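Enoyl-CoA hydratase/isomerase (Mycobacterium abscessus, PDB 3QXZ) probably catalyses the hydration or double-bond isomerisation of enoyl-CoA thioesters in fatty acid metabolism. Local coordinates at residues N29-T32 with V33-R37; V90-A94 with F95-T99; I110-G113 with M114-L118; K188-G191 with A192-M196; T202-P206 with E207-L211. One frame throughout, in Å; residues are numbered along the deposited sequence. Where two conformers were deposited one is given.

Contact 1: residues N29-T32 with V33-R37; sequences NSFT and VELGR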
loop_
_atom_site.group_PDB
_atom_site.type_symbol
_atom_site.label_atom_id
_atom_site.label_comp_id
_atom_site.label_asym_id
_atom_site.label_seq_id
_atom_site.Cartn_x
_atom_site.Cartn_y
_atom_site.Cartn_z
ATOM N N ASN A 29 21.032 -21.132 8.736
ATOM C CA ASN A 29 21.039 -20.818 7.307
ATOM C C ASN A 29 21.471 -19.385 7.042
ATOM O O ASN A 29 20.848 -18.695 6.239
ATOM C CB ASN A 29 19.673 -21.130 6.645
ATOM C CG ASN A 29 19.046 -22.416 7.159
ATOM O OD1 ASN A 29 19.739 -23.434 7.364
ATOM N ND2 ASN A 29 17.737 -22.390 7.387
ATOM N N SER A 30 22.551 -18.948 7.692
ATOM C CA SER A 30 23.039 -17.577 7.524
ATOM C C SER A 30 23.330 -17.255 6.067
ATOM O O SER A 30 23.683 -18.130 5.273
ATOM C CB SER A 30 24.292 -17.321 8.368
ATOM O OG SER A 30 25.358 -18.140 7.915
ATOM N N PHE A 31 23.139 -15.986 5.717
ATOM C CA PHE A 31 23.436 -15.508 4.386
ATOM C C PHE A 31 24.928 -15.293 4.218
ATOM O O PHE A 31 25.602 -14.763 5.110
ATOM C CB PHE A 31 22.700 -14.198 4.100
ATOM C CG PHE A 31 22.859 -13.733 2.691
ATOM C CD1 PHE A 31 22.072 -14.289 1.677
ATOM C CD2 PHE A 31 23.800 -12.769 2.364
ATOM C CE1 PHE A 31 22.230 -13.895 0.363
ATOM C CE2 PHE A 31 23.966 -12.364 1.040
ATOM C CZ PHE A 31 23.162 -12.931 0.045
ATOM N N THR A 32 25.429 -15.700 3.059
ATOM C CA THR A 32 26.812 -15.463 2.659
ATOM C C THR A 32 26.838 -14.949 1.233
ATOM O O THR A 32 25.887 -15.165 0.464
ATOM C CB THR A 32 27.673 -16.752 2.705
ATOM O OG1 THR A 32 27.219 -17.664 1.699
ATOM C CG2 THR A 32 27.622 -17.417 4.102
ATOM N N VAL A 33 27.951 -14.327 0.856
ATOM C CA VAL A 33 28.132 -13.802 -0.491
ATOM C C VAL A 33 27.961 -14.916 -1.517
ATOM O O VAL A 33 27.234 -14.754 -2.507
ATOM C CB VAL A 33 29.535 -13.165 -0.661
ATOM C CG1 VAL A 33 29.722 -12.668 -2.089
ATOM C CG2 VAL A 33 29.740 -12.029 0.330
ATOM N N GLU A 34 28.602 -16.051 -1.267
ATOM C CA GLU A 34 28.487 -17.195 -2.172
ATOM C C GLU A 34 27.057 -17.725 -2.281
ATOM O O GLU A 34 26.606 -18.065 -3.378
ATOM C CB GLU A 34 29.484 -18.312 -1.804
ATOM C CG GLU A 34 29.475 -19.525 -2.754
ATOM C CD GLU A 34 29.869 -19.203 -4.192
ATOM O OE1 GLU A 34 30.555 -18.193 -4.446
ATOM O OE2 GLU A 34 29.496 -19.985 -5.084
ATOM N N LEU A 35 26.335 -17.775 -1.167
ATOM C CA LEU A 35 24.925 -18.180 -1.220
ATOM C C LEU A 35 24.147 -17.231 -2.121
ATOM O O LEU A 35 23.315 -17.681 -2.923
ATOM C CB LEU A 35 24.301 -18.203 0.173
ATOM C CG LEU A 35 22.847 -18.687 0.268
ATOM C CD1 LEU A 35 22.716 -20.186 -0.076
ATOM C CD2 LEU A 35 22.304 -18.394 1.644
ATOM N N GLY A 36 24.411 -15.926 -2.008
ATOM C CA GLY A 36 23.710 -14.947 -2.871
ATOM C C GLY A 36 23.998 -15.147 -4.349
ATOM O O GLY A 36 23.093 -15.054 -5.192
ATOM N N ARG A 37 25.261 -15.447 -4.675
ATOM C CA ARG A 37 25.656 -15.752 -6.053
ATOM C C ARG A 37 24.910 -16.964 -6.579
ATOM O O ARG A 37 24.382 -16.937 -7.695
ATOM C CB ARG A 37 27.156 -16.035 -6.132
ATOM C CG ARG A 37 28.018 -14.819 -5.891
ATOM C CD ARG A 37 29.479 -15.202 -6.053
ATOM N NE ARG A 37 30.356 -14.101 -5.665
ATOM C CZ ARG A 37 31.475 -14.250 -4.963
ATOM N NH1 ARG A 37 31.838 -15.450 -4.541
ATOM N NH2 ARG A 37 32.216 -13.197 -4.656
#
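Thr32 ends an extended run and is the N-cap of helix 33-48, whose first full backbone turn is closed by Gly36 N bonding to Thr32 O at 3.0 Å. The side chain of Thr32 caps the same turn. Its OG1 accepts from Leu35 N at 3.0 Å, with an N-H...O angle of 159°. This needs OG1 tucked between the backbone N and the carbonyl carbon (chi1 67°), which turns the hydroxyl back over the helix start. The side chains of Thr32 and Leu35 meet at about a right angle, with Leu35 CB 3.3 Å from Thr32 OG1. Phe31 CG is anti to the backbone N (chi1 -174°), which brings the far end of the ring to Gly36. Phe31 CZ lies 3.6 Å from Gly36 CA, and Phe31 CD1 is 4.1 Å from Leu35 CD2. On the outer side of this first turn, Arg37 NH1 makes a salt bridge to Glu34 OE1 at 3.0 Å. Glu34 OE1 lies at the edge of the guanidinium, in its plane, and Val33 CG1 rests against one face. Leu35 packs on Leu22 of strand 17-23, while Phe31 reaches Ile112 and Leu116 of helix 112-117.

Contact 2: residues V90-A94 with F95-T99; sequences VQPAA and FELRT. With K (potassium ion), chain D.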
loop_
_atom_site.group_PDB
_atom_site.type_symbol
_atom_site.label_atom_id
_atom_site.label_comp_id
_atom_site.label_asym_id
_atom_site.label_seq_id
_atom_site.Cartn_x
_atom_site.Cartn_y
_atom_site.Cartn_z
ATOM N N VAL A 90 21.744 -10.613 -4.528
ATOM C CA VAL A 90 21.038 -11.649 -5.277
ATOM C C VAL A 90 20.478 -11.011 -6.533
ATOM O O VAL A 90 19.596 -10.140 -6.447
ATOM C CB VAL A 90 19.921 -12.299 -4.442
ATOM C CG1 VAL A 90 19.116 -13.275 -5.298
ATOM C CG2 VAL A 90 20.505 -12.996 -3.231
ATOM N N GLN A 91 21.008 -11.408 -7.682
ATOM C CA GLN A 91 20.608 -10.870 -8.971
ATOM C C GLN A 91 20.542 -12.032 -9.962
ATOM O O GLN A 91 21.470 -12.843 -10.040
ATOM C CB GLN A 91 21.605 -9.798 -9.435
ATOM C CG GLN A 91 21.638 -8.580 -8.500
ATOM C CD GLN A 91 22.619 -7.514 -8.939
ATOM O OE1 GLN A 91 22.665 -7.143 -10.111
ATOM N NE2 GLN A 91 23.397 -6.999 -7.994
ATOM N N PRO A 92 19.431 -12.159 -10.707
ATOM C CA PRO A 92 18.245 -11.304 -10.667
ATOM C C PRO A 92 17.462 -11.486 -9.376
ATOM O O PRO A 92 17.606 -12.521 -8.681
ATOM C CB PRO A 92 17.407 -11.832 -11.830
ATOM C CG PRO A 92 17.774 -13.265 -11.920
ATOM C CD PRO A 92 19.267 -13.262 -11.663
ATOM N N ALA A 93 16.639 -10.494 -9.068
ATOM C CA ALA A 93 15.713 -10.558 -7.923
ATOM C C ALA A 93 14.526 -11.420 -8.360
ATOM O O ALA A 93 14.185 -11.491 -9.543
ATOM C CB ALA A 93 15.236 -9.186 -7.558
ATOM N N ALA A 94 13.873 -12.058 -7.402
ATOM C CA ALA A 94 12.737 -12.922 -7.721
ATOM C C ALA A 94 11.656 -12.167 -8.507
ATOM O O ALA A 94 11.022 -12.753 -9.405
ATOM C CB ALA A 94 12.172 -13.534 -6.450
ATOM N N PHE A 95 11.446 -10.885 -8.177
ATOM C CA PHE A 95 10.385 -10.101 -8.822
ATOM C C PHE A 95 10.723 -9.691 -10.273
ATOM O O PHE A 95 9.871 -9.099 -10.936
ATOM C CB PHE A 95 9.974 -8.881 -7.957
ATOM C CG PHE A 95 11.075 -7.907 -7.727
ATOM C CD1 PHE A 95 11.449 -7.001 -8.722
ATOM C CD2 PHE A 95 11.751 -7.893 -6.508
ATOM C CE1 PHE A 95 12.512 -6.104 -8.519
ATOM C CE2 PHE A 95 12.804 -6.996 -6.286
ATOM C CZ PHE A 95 13.185 -6.112 -7.279
ATOM N N GLU A 96 11.929 -10.015 -10.749
ATOM C CA GLU A 96 12.315 -9.756 -12.134
ATOM C C GLU A 96 12.009 -10.942 -13.040
ATOM O O GLU A 96 12.127 -10.833 -14.267
ATOM C CB GLU A 96 13.815 -9.417 -12.210
ATOM C CG GLU A 96 14.106 -8.034 -11.632
ATOM C CD GLU A 96 15.578 -7.662 -11.474
ATOM O OE1 GLU A 96 16.431 -8.528 -11.261
ATOM O OE2 GLU A 96 15.871 -6.444 -11.506
ATOM N N LEU A 97 11.629 -12.077 -12.453
ATOM C CA LEU A 97 11.437 -13.326 -13.221
ATOM C C LEU A 97 10.058 -13.410 -13.873
ATOM O O LEU A 97 9.113 -12.742 -13.445
ATOM C CB LEU A 97 11.601 -14.542 -12.297
ATOM C CG LEU A 97 12.879 -14.600 -11.454
ATOM C CD1 LEU A 97 12.894 -15.901 -10.652
ATOM C CD2 LEU A 97 14.152 -14.407 -12.291
ATOM N N ARG A 98 9.937 -14.261 -14.890
ATOM C CA ARG A 98 8.618 -14.593 -15.437
ATOM C C ARG A 98 7.902 -15.630 -14.557
ATOM O O ARG A 98 6.675 -15.709 -14.558
ATOM C CB ARG A 98 8.776 -15.116 -16.864
ATOM C CG ARG A 98 9.438 -14.113 -17.794
ATOM C CD ARG A 98 9.798 -14.713 -19.143
ATOM N NE ARG A 98 10.590 -15.936 -19.016
ATOM C CZ ARG A 98 11.916 -15.968 -18.916
ATOM N NH1 ARG A 98 12.619 -14.844 -18.927
ATOM N NH2 ARG A 98 12.543 -17.131 -18.801
ATOM N N THR A 99 8.671 -16.375 -13.777
ATOM C CA THR A 99 8.170 -17.492 -12.975
ATOM C C THR A 99 7.760 -17.029 -11.591
ATOM O O THR A 99 8.557 -16.397 -10.913
ATOM C CB THR A 99 9.263 -18.575 -12.858
ATOM O OG1 THR A 99 9.652 -18.974 -14.182
ATOM C CG2 THR A 99 8.810 -19.799 -12.060
HETATM K K K D . 10.406 -21.264 -15.767
HETATM O O HOH W 1 19.287 -7.701 -10.798
HETATM O O HOH W 2 9.024 -20.681 -18.041
#
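A short 3-10 turn follows the cis-proline Pro92 in the connection between strands 54-59 and 101-105, and it leads to the potassium site at Thr99. Glu96 ties back to Ala93 twice. Glu96 N donates to Ala93 O at 3.0 Å. The second tie runs through the side chain, which was modelled in two conformers, and what follows holds for the one given. In it Glu96 OE1 accepts from Ala93 N at 3.0 Å. The amide meets OE1 from above the carboxylate plane, 42° out of it. Beyond CG the glutamate chain is extended, which carries the carboxylate back to the start of the turn. There OE1 also touches the Pro92 ring at CB. Leu97 N bonds to Ala94 O at 3.2 Å, continuing the turn by one residue.

Phe95 folds its ring back over Ala93. With CG set between the backbone N and the carbonyl carbon (chi1 62°), the ring offers a face to Ala93 CB. In this CH-pi contact Ala93 CB lies 3.8 Å from the centroid of the Phe95 ring, over the face and displaced toward the rim. Leu97 CD2 packs on Pro92 CG at 3.8 Å, and these two side chains lie roughly perpendicular.

At the far end, Thr99 OG1 binds the potassium ion at 2.9 Å. Water 2 and the carbonyl oxygens of Leu46, Asp47, Asp49 and Val52 complete the site. Leu97 packs on Tyr43 of helix 33-48 and on Ile55 of strand 54-59. Phe95 rests on Met221 of helix 206-222, from which Lys213 and Arg214 also bond to backbone oxygens of the turn.

Contact 3: residues I110-G113 with M114-L118; sequences IGIG and MTLAL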
loop_
_atom_site.group_PDB
_atom_site.type_symbol
_atom_site.label_atom_id
_atom_site.label_comp_id
_atom_site.label_asym_id
_atom_site.label_seq_id
_atom_site.Cartn_x
_atom_site.Cartn_y
_atom_site.Cartn_z
ATOM N N ILE A 110 15.836 -12.916 9.369
ATOM C CA ILE A 110 16.407 -11.717 9.997
ATOM C C ILE A 110 17.319 -10.989 9.009
ATOM O O ILE A 110 18.113 -11.630 8.310
ATOM C CB ILE A 110 17.240 -12.097 11.268
ATOM C CG1 ILE A 110 16.396 -12.894 12.285
ATOM C CG2 ILE A 110 17.903 -10.867 11.895
ATOM C CD1 ILE A 110 15.314 -12.127 12.917
ATOM N N GLY A 111 17.205 -9.663 8.945
ATOM C CA GLY A 111 18.121 -8.862 8.128
ATOM C C GLY A 111 17.967 -9.198 6.660
ATOM O O GLY A 111 16.840 -9.157 6.135
ATOM N N ILE A 112 19.066 -9.526 5.984
ATOM C CA ILE A 112 18.975 -9.911 4.580
ATOM C C ILE A 112 18.164 -11.211 4.385
ATOM O O ILE A 112 17.605 -11.450 3.300
ATOM C CB ILE A 112 20.360 -9.925 3.864
ATOM C CG1 ILE A 112 20.148 -9.865 2.325
ATOM C CG2 ILE A 112 21.250 -11.068 4.420
ATOM C CD1 ILE A 112 21.271 -9.238 1.566
ATOM N N GLY A 113 18.051 -12.032 5.434
ATOM C CA GLY A 113 17.131 -13.173 5.365
ATOM C C GLY A 113 15.700 -12.723 5.102
ATOM O O GLY A 113 14.971 -13.352 4.317
ATOM N N MET A 114 15.296 -11.642 5.773
ATOM C CA MET A 114 13.981 -11.083 5.522
ATOM C C MET A 114 13.931 -10.259 4.228
ATOM O O MET A 114 12.969 -10.380 3.455
ATOM C CB MET A 114 13.508 -10.244 6.707
ATOM C CG MET A 114 12.163 -9.530 6.469
ATOM S SD MET A 114 10.763 -10.599 6.014
ATOM C CE MET A 114 10.533 -11.369 7.602
ATOM N N THR A 115 14.938 -9.418 3.977
ATOM C CA THR A 115 14.830 -8.553 2.783
ATOM C C THR A 115 14.857 -9.361 1.482
ATOM O O THR A 115 14.152 -8.995 0.549
ATOM C CB THR A 115 15.846 -7.404 2.775
ATOM O OG1 THR A 115 17.153 -7.970 2.662
ATOM C CG2 THR A 115 15.757 -6.561 4.050
ATOM N N LEU A 116 15.596 -10.473 1.442
ATOM C CA LEU A 116 15.498 -11.380 0.287
ATOM C C LEU A 116 14.138 -12.069 0.199
ATOM O O LEU A 116 13.639 -12.318 -0.910
ATOM C CB LEU A 116 16.610 -12.424 0.263
ATOM C CG LEU A 116 17.951 -11.804 -0.048
ATOM C CD1 LEU A 116 18.997 -12.849 0.148
ATOM C CD2 LEU A 116 18.039 -11.198 -1.452
ATOM N N ALA A 117 13.532 -12.403 1.332
ATOM C CA ALA A 117 12.183 -12.982 1.299
ATOM C C ALA A 117 11.168 -11.999 0.732
ATOM O O ALA A 117 10.188 -12.415 0.078
ATOM C CB ALA A 117 11.768 -13.446 2.682
ATOM N N LEU A 118 11.417 -10.702 0.944
ATOM C CA LEU A 118 10.526 -9.669 0.400
ATOM C C LEU A 118 10.557 -9.600 -1.126
ATOM O O LEU A 118 9.713 -8.930 -1.711
ATOM C CB LEU A 118 10.831 -8.295 0.988
ATOM C CG LEU A 118 10.672 -8.131 2.495
ATOM C CD1 LEU A 118 11.013 -6.680 2.859
ATOM C CD2 LEU A 118 9.266 -8.515 3.019
#
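Ile112 and Leu116 run alongside each other, one helical turn apart, with Ile112 CG1 3.8 Å from Leu116 CG. Ile112 CG1 is anti to the backbone N (chi1 -161°), and this turns that branch along the helix toward Leu116. Ile112 CG1 also meets Thr115 OG1 at 3.6 Å, where the two side chains cross at about a right angle. Thr115 OG1 also sits 3.3 Å from Ile112 CA. Its polar partner is Asp143, which bonds to the hydroxyl through OD1.

The backbone beneath sets this spacing. Gly111 is the N-cap, and Gly111 O takes Thr115 N at 2.9 Å. Met114 N adds a weak bond to the same oxygen. Leu116 N donates to Ile112 O at 2.9 Å, and a weak bond from Ala117 N to Gly113 O follows. Gly111 has a positive phi (64°), a conformation that favours glycine.

Further out, Ile112 packs on Pro89, Thr115 on Ala146 of helix 146-149, and Met114 on Tyr131 of strand 131-132. Backbone bonds tie Ile110 to Cys65 and Gly111 to Ala132. A glycine-rich turn running from a short strand into a buried helix is consistent with the crotonase fold. In relatives, backbone amides of the corresponding helix start and of the loop at Cys65 form the oxyanion hole for the thioester carbonyl.

Contact 4: residues K188-G191 with A192-M196; sequences KVLG and AALRM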
loop_
_atom_site.group_PDB
_atom_site.type_symbol
_atom_site.label_atom_id
_atom_site.label_comp_id
_atom_site.label_asym_id
_atom_site.label_seq_id
_atom_site.Cartn_x
_atom_site.Cartn_y
_atom_site.Cartn_z
ATOM N N LYS A 188 3.738 -26.512 9.100
ATOM C CA LYS A 188 2.695 -26.491 8.080
ATOM C C LYS A 188 3.047 -25.535 6.920
ATOM O O LYS A 188 2.425 -25.579 5.862
ATOM C CB LYS A 188 1.356 -26.061 8.703
ATOM C CG LYS A 188 0.794 -27.024 9.782
ATOM C CD LYS A 188 0.414 -28.374 9.176
ATOM C CE LYS A 188 -0.081 -29.362 10.232
ATOM N NZ LYS A 188 -0.326 -30.702 9.619
ATOM N N VAL A 189 4.061 -24.701 7.107
ATOM C CA VAL A 189 4.361 -23.630 6.130
ATOM C C VAL A 189 4.773 -24.155 4.748
ATOM O O VAL A 189 4.192 -23.739 3.724
ATOM C CB VAL A 189 5.451 -22.687 6.687
ATOM C CG1 VAL A 189 5.953 -21.727 5.601
ATOM C CG2 VAL A 189 4.907 -21.873 7.877
ATOM N N LEU A 190 5.748 -25.060 4.699
ATOM C CA LEU A 190 6.222 -25.557 3.419
ATOM C C LEU A 190 5.128 -26.305 2.665
ATOM O O LEU A 190 4.954 -26.113 1.464
ATOM C CB LEU A 190 7.481 -26.421 3.585
ATOM C CG LEU A 190 8.092 -26.985 2.291
ATOM C CD1 LEU A 190 8.398 -25.906 1.221
ATOM C CD2 LEU A 190 9.352 -27.812 2.634
ATOM N N GLY A 191 4.373 -27.155 3.366
ATOM C CA GLY A 191 3.276 -27.886 2.742
ATOM C C GLY A 191 2.232 -26.959 2.138
ATOM O O GLY A 191 1.712 -27.229 1.057
ATOM N N ALA A 192 1.915 -25.862 2.831
ATOM C CA ALA A 192 0.954 -24.903 2.284
ATOM C C ALA A 192 1.512 -24.227 1.029
ATOM O O ALA A 192 0.798 -24.042 0.044
ATOM C CB ALA A 192 0.569 -23.852 3.326
ATOM N N ALA A 193 2.791 -23.868 1.059
ATOM C CA ALA A 193 3.429 -23.256 -0.102
ATOM C C ALA A 193 3.423 -24.215 -1.308
ATOM O O ALA A 193 3.143 -23.811 -2.446
ATOM C CB ALA A 193 4.844 -22.811 0.243
ATOM N N LEU A 194 3.701 -25.491 -1.051
ATOM C CA LEU A 194 3.699 -26.515 -2.107
ATOM C C LEU A 194 2.299 -26.746 -2.684
ATOM O O LEU A 194 2.148 -26.894 -3.904
ATOM C CB LEU A 194 4.335 -27.836 -1.621
ATOM C CG LEU A 194 5.832 -27.745 -1.331
ATOM C CD1 LEU A 194 6.346 -28.989 -0.639
ATOM C CD2 LEU A 194 6.616 -27.492 -2.590
ATOM N N ARG A 195 1.268 -26.749 -1.839
ATOM C CA ARG A 195 -0.097 -26.895 -2.360
ATOM C C ARG A 195 -0.439 -25.723 -3.284
ATOM O O ARG A 195 -1.049 -25.910 -4.353
ATOM C CB ARG A 195 -1.125 -27.014 -1.227
ATOM C CG ARG A 195 -1.148 -28.420 -0.575
ATOM C CD ARG A 195 -2.323 -28.617 0.396
ATOM N NE ARG A 195 -2.328 -27.649 1.498
ATOM C CZ ARG A 195 -1.596 -27.752 2.608
ATOM N NH1 ARG A 195 -0.790 -28.792 2.794
ATOM N NH2 ARG A 195 -1.677 -26.808 3.537
ATOM N N MET A 196 -0.044 -24.513 -2.879
ATOM C CA MET A 196 -0.282 -23.338 -3.703
ATOM C C MET A 196 0.504 -23.418 -5.013
ATOM O O MET A 196 -0.033 -23.113 -6.078
ATOM C CB MET A 196 0.088 -22.087 -2.911
ATOM C CG MET A 196 -0.221 -20.785 -3.649
ATOM S SD MET A 196 0.268 -19.326 -2.726
ATOM C CE MET A 196 -0.983 -19.283 -1.457
HETATM O O HOH W 3 0.395 -27.387 5.605
#
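This is an intrahelical contact, one turn against the next, on helix 186-203, which packs over the central mixed sheet. Four backbone bonds carry it. Ala192 N donates to Lys188 O, Ala193 N to Val189 O, Leu194 N to Leu190 O and Arg195 N to Gly191 O, at 2.9 to 3.1 Å. Leu190 and Leu194 pack against each other at a slant, with Leu190 CG 4.0 Å from Leu194 CD1. On another side, Arg195 doubles back over the glycine. A bend at chi3 (-59°) lays the guanidinium of Arg195 against the backbone, with Gly191 O 3.4 Å above its plane and Ala192 CA on the same face. Arg195 NH1 is near that oxygen but does not bond to it. Instead, Arg195 NH2 donates to water 3 at 3.0 Å, with the water in the guanidinium plane. Water 3 in turn donates to Lys188 O at 2.7 Å, so this carbonyl receives both Ala192 N and the water. Val189 meets strands 101-105 and 122-126, Ala192 meets 122-126, Ala193 meets 101-105 and 54-59, and Leu190 rests on 54-59. Met196 touches Thr165 of the second subunit. Small and branched apolar residues on the sheet side, with charged ones on the exposed side, make this an amphipathic helix of an alpha/beta fold.

Contact 5: residues T202-P206 with E207-L211; sequences TNVAP and ESAAL. With EDO (1,2-ethanediol), chain H.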
loop_
_atom_site.group_PDB
_atom_site.type_symbol
_atom_site.label_atom_id
_atom_site.label_comp_id
_atom_site.label_asym_id
_atom_site.label_seq_id
_atom_site.Cartn_x
_atom_site.Cartn_y
_atom_site.Cartn_z
ATOM N N THR A 202 -0.654 -26.659 -12.117
ATOM C CA THR A 202 -1.724 -27.434 -12.751
ATOM C C THR A 202 -2.766 -26.533 -13.409
ATOM O O THR A 202 -3.131 -26.743 -14.570
ATOM C CB THR A 202 -2.390 -28.329 -11.709
ATOM O OG1 THR A 202 -1.381 -29.183 -11.155
ATOM C CG2 THR A 202 -3.496 -29.186 -12.352
ATOM N N ASN A 203 -3.236 -25.514 -12.689
ATOM C CA ASN A 203 -4.464 -24.822 -13.065
ATOM C C ASN A 203 -4.325 -23.414 -13.592
ATOM O O ASN A 203 -5.332 -22.822 -13.995
ATOM C CB ASN A 203 -5.442 -24.834 -11.896
ATOM C CG ASN A 203 -5.874 -26.235 -11.553
ATOM O OD1 ASN A 203 -6.332 -26.977 -12.422
ATOM N ND2 ASN A 203 -5.689 -26.617 -10.313
ATOM N N VAL A 204 -3.097 -22.895 -13.626
ATOM C CA VAL A 204 -2.857 -21.538 -14.141
ATOM C C VAL A 204 -2.034 -21.648 -15.423
ATOM O O VAL A 204 -1.020 -22.349 -15.463
ATOM C CB VAL A 204 -2.131 -20.676 -13.086
ATOM C CG1 VAL A 204 -1.660 -19.333 -13.685
ATOM C CG2 VAL A 204 -3.034 -20.468 -11.855
ATOM N N ALA A 205 -2.474 -20.984 -16.487
ATOM C CA ALA A 205 -1.776 -21.108 -17.777
ATOM C C ALA A 205 -0.362 -20.514 -17.677
ATOM O O ALA A 205 -0.176 -19.475 -17.031
ATOM C CB ALA A 205 -2.560 -20.426 -18.889
ATOM N N PRO A 206 0.642 -21.147 -18.309
ATOM C CA PRO A 206 2.032 -20.656 -18.159
ATOM C C PRO A 206 2.229 -19.222 -18.634
ATOM O O PRO A 206 2.832 -18.406 -17.918
ATOM C CB PRO A 206 2.874 -21.638 -18.998
ATOM C CG PRO A 206 1.908 -22.573 -19.652
ATOM C CD PRO A 206 0.555 -22.420 -19.057
ATOM N N GLU A 207 1.717 -18.883 -19.815
ATOM C CA GLU A 207 1.907 -17.531 -20.331
ATOM C C GLU A 207 1.063 -16.522 -19.549
ATOM O O GLU A 207 1.458 -15.361 -19.383
ATOM C CB GLU A 207 1.642 -17.462 -21.846
ATOM C CG GLU A 207 2.179 -16.195 -22.504
ATOM C CD GLU A 207 3.699 -16.063 -22.523
ATOM O OE1 GLU A 207 4.437 -17.024 -22.190
ATOM O OE2 GLU A 207 4.156 -14.970 -22.889
ATOM N N SER A 208 -0.119 -16.932 -19.088
ATOM C CA SER A 208 -0.946 -16.069 -18.236
ATOM C C SER A 208 -0.172 -15.653 -16.973
ATOM O O SER A 208 -0.130 -14.459 -16.617
ATOM C CB SER A 208 -2.217 -16.819 -17.829
ATOM O OG SER A 208 -3.060 -17.025 -18.949
ATOM N N ALA A 209 0.429 -16.627 -16.295
ATOM C CA ALA A 209 1.216 -16.306 -15.094
ATOM C C ALA A 209 2.390 -15.401 -15.421
ATOM O O ALA A 209 2.639 -14.431 -14.697
ATOM C CB ALA A 209 1.708 -17.571 -14.429
ATOM N N ALA A 210 3.105 -15.692 -16.507
ATOM C CA ALA A 210 4.307 -14.914 -16.848
ATOM C C ALA A 210 3.952 -13.464 -17.170
ATOM O O ALA A 210 4.618 -12.536 -16.681
ATOM C CB ALA A 210 5.028 -15.561 -18.035
ATOM N N LEU A 211 2.937 -13.244 -18.001
ATOM C CA LEU A 211 2.584 -11.882 -18.390
ATOM C C LEU A 211 1.999 -11.107 -17.231
ATOM O O LEU A 211 2.280 -9.900 -17.092
ATOM C CB LEU A 211 1.617 -11.875 -19.574
ATOM C CG LEU A 211 2.211 -12.371 -20.899
ATOM C CD1 LEU A 211 1.127 -12.365 -21.979
ATOM C CD2 LEU A 211 3.442 -11.597 -21.369
HETATM C C1 EDO H . 6.116 -18.822 -16.274
HETATM O O1 EDO H . 4.832 -18.551 -15.708
HETATM C C2 EDO H . 6.524 -20.194 -15.765
HETATM O O2 EDO H . 5.716 -21.233 -16.373
#
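Ala205 and Ser208 face each other across the first turn of helix 206-222. Ala205 CB lies 3.4 Å from Ser208 OG and 3.8 Å from Ser208 CB, a methyl against a hydroxymethyl. The serine OG is anti to its carbonyl carbon (chi1 -68°), which puts the hydroxyl beside that methyl. Its hydrogen-bond partner is Val140 O of the second subunit, so the first turn of the helix is fastened to the neighbouring chain. On another side of the turn, Val204 sends CG1 to Ala209 CB at 3.9 Å. Val204 also packs on Leu164 of the second subunit.

This is a helix-loop-helix connection: helix 186-203 ends and helix 206-222 begins. Val204 leaves helical geometry, and Ala205 is the N-cap of the next helix, with Pro206 in its first turn. Proline has no amide hydrogen to give, a lack that costs nothing at this position. Ala209 N bonds to Ala205 O at 3.0 Å. Ala210 N bonds to Pro206 O at 3.1 Å.

Pro206 O has a second donor, O1 of a bound ethanediol, at 3.0 Å. The diol is probably from the crystallisation liquor. Its O1 sits beside Ala209 CB and Ala210 N, and it also bonds to Arg53. Glu207 CB points away from 202-206. The chain then bends at chi2 (67°), and the carboxylate forms a salt bridge through OE2 with Arg239 of helix 226-241. Trp261 packs against Ala205 and Pro206, and Leu240 against Glu207 and Ser208.

How the contacts relate
Contacts 2 and 3 are buried, while contacts 1, 4 and 5 are partly buried. Contacts 1, 2 and 3 form one cluster. Contact 1 packs on contact 3, and Val90 of contact 2 touches both Gly36 and Leu116. Contact 5 joins this group through Ala210, which meets the backbone of Arg98 in contact 2. Contact 4 touches none of the others, though it shares helix 186-203 with contact 5. Contacts 1 and 3 are helix starts, and contact 5 joins one helix end to the next helix start. A threonine hydroxyl caps the helix in contact 1 alone. Contact 4 lies wholly within a helix, and contact 2 is a turn by a metal. Contacts 4 and 5 also reach the second subunit.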